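Local structure of putative uncharacterized protein (Pseudomonas phage 201phi2-1, 3R4V) at residues 110-114 / 192-196. The protein is a phage relative of tubulin, carrying a tubulin-like C-terminal domain and holding guanosine-5'-diphosphate in the crystal. Numbering follows the deposited sequence.
Sequences KASFV and ANWVR
Lys-110, closing helix 95-108 in a Schellman motif with positive phi, presents its peptide to Arg-196, the residue just past the end of helix 188-195. Lys-110 O lies above one guanidinium face, offset toward the rim, without a hydrogen bond. The two cationic side chains cross nearly at right angles, Lys-110 NZ 4.5 Å from Arg-196 NH2, with a water weakly bonded to both. At Ala-111 the backbone does the work: Arg-196 NH1 donates to Ala-111 O (2.9 Å, N-H...O 149°), which lies close to the guanidinium plane although the donor stands above the carbonyl plane. A bend at chi3 (58°) turns the arginine toward this carbonyl. Ser-112 OG is 3.2 Å from both Ala-192 CA and CB; two small residues let strand and helix come close. Phe-113 turns its ring away onto Thr-103 and Leu-106, so its backbone O meets Val-195 CG2 (3.3 Å). Val-114 CG1 reaches Val-195 CG2 at 3.8 Å, branched apolar groups suiting this buried interface; Val-149 touches both. The contact seats helix 188-195 against the start of central strand 113-119 of the tubulin-like fold. With NE salt-bridged to Asp-199, the arginine's charge is probably offset, which should ease the nearness of Lys-110.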
# COMPACT_ATOMS: atom_id res chain seq x y z
N LYS A 110 -2.48 -12.35 -13.26
CA LYS A 110 -1.58 -11.66 -14.20
C LYS A 110 -1.96 -10.19 -14.34
O LYS A 110 -1.78 -9.59 -15.40
CB LYS A 110 -1.57 -12.37 -15.56
CG LYS A 110 -1.18 -13.84 -15.48
CD LYS A 110 0.05 -14.01 -14.60
CE LYS A 110 1.02 -15.04 -15.16
NZ LYS A 110 2.23 -15.15 -14.30
N ALA A 111 -2.47 -9.62 -13.26
CA ALA A 111 -2.94 -8.24 -13.24
C ALA A 111 -1.86 -7.15 -13.19
O ALA A 111 -0.72 -7.37 -12.75
CB ALA A 111 -3.92 -8.04 -12.09
N SER A 112 -2.26 -5.97 -13.65
CA SER A 112 -1.48 -4.74 -13.49
C SER A 112 -2.05 -3.98 -12.31
O SER A 112 -3.25 -3.70 -12.26
CB SER A 112 -1.61 -3.87 -14.75
OG SER A 112 -1.12 -4.53 -15.90
N PHE A 113 -1.21 -3.64 -11.34
CA PHE A 113 -1.70 -2.96 -10.16
C PHE A 113 -0.58 -2.25 -9.42
O PHE A 113 0.60 -2.56 -9.61
CB PHE A 113 -2.44 -3.96 -9.23
CG PHE A 113 -1.58 -5.11 -8.78
CD1 PHE A 113 -0.81 -5.00 -7.62
CD2 PHE A 113 -1.52 -6.29 -9.51
CE1 PHE A 113 0.00 -6.07 -7.20
CE2 PHE A 113 -0.72 -7.36 -9.10
CZ PHE A 113 0.04 -7.24 -7.94
N VAL A 114 -0.95 -1.27 -8.61
CA VAL A 114 -0.03 -0.66 -7.66
C VAL A 114 -0.68 -0.61 -6.29
O VAL A 114 -1.90 -0.72 -6.18
CB VAL A 114 0.42 0.77 -8.06
CG1 VAL A 114 1.13 0.74 -9.42
CG2 VAL A 114 -0.77 1.74 -8.09
N ALA A 192 0.14 -1.67 -18.61
CA ALA A 192 0.53 -3.01 -18.15
C ALA A 192 2.04 -3.18 -18.21
O ALA A 192 2.66 -3.64 -17.26
CB ALA A 192 -0.17 -4.11 -18.96
N ASN A 193 2.64 -2.79 -19.33
CA ASN A 193 4.08 -2.96 -19.49
C ASN A 193 4.93 -1.97 -18.70
O ASN A 193 6.14 -2.18 -18.54
CB ASN A 193 4.46 -2.97 -20.96
CG ASN A 193 4.03 -4.25 -21.65
OD1 ASN A 193 4.34 -5.35 -21.18
ND2 ASN A 193 3.28 -4.11 -22.73
N TRP A 194 4.31 -0.90 -18.22
CA TRP A 194 4.97 0.02 -17.31
C TRP A 194 5.14 -0.62 -15.95
O TRP A 194 6.23 -0.62 -15.39
CB TRP A 194 4.15 1.32 -17.18
CG TRP A 194 4.46 2.17 -15.98
CD1 TRP A 194 5.63 2.84 -15.72
CD2 TRP A 194 3.58 2.46 -14.89
NE1 TRP A 194 5.52 3.53 -14.52
CE2 TRP A 194 4.27 3.31 -14.00
CE3 TRP A 194 2.27 2.08 -14.58
CZ2 TRP A 194 3.70 3.78 -12.81
CZ3 TRP A 194 1.70 2.55 -13.40
CH2 TRP A 194 2.41 3.39 -12.54
N VAL A 195 4.05 -1.18 -15.41
CA VAL A 195 4.08 -1.66 -14.03
C VAL A 195 4.54 -3.13 -13.92
O VAL A 195 5.15 -3.52 -12.92
CB VAL A 195 2.72 -1.44 -13.32
CG1 VAL A 195 1.64 -2.38 -13.87
CG2 VAL A 195 2.89 -1.61 -11.83
N ARG A 196 4.26 -3.92 -14.96
CA ARG A 196 4.75 -5.30 -15.05
C ARG A 196 6.02 -5.34 -15.93
O ARG A 196 6.09 -6.10 -16.89
CB ARG A 196 3.69 -6.21 -15.67
CG ARG A 196 2.37 -6.30 -14.88
CD ARG A 196 1.38 -7.24 -15.62
NE ARG A 196 1.97 -8.57 -15.79
CZ ARG A 196 1.92 -9.52 -14.86
NH1 ARG A 196 1.25 -9.30 -13.74
NH2 ARG A 196 2.51 -10.68 -15.06
O HOH W 1 4.37 -12.73 -13.62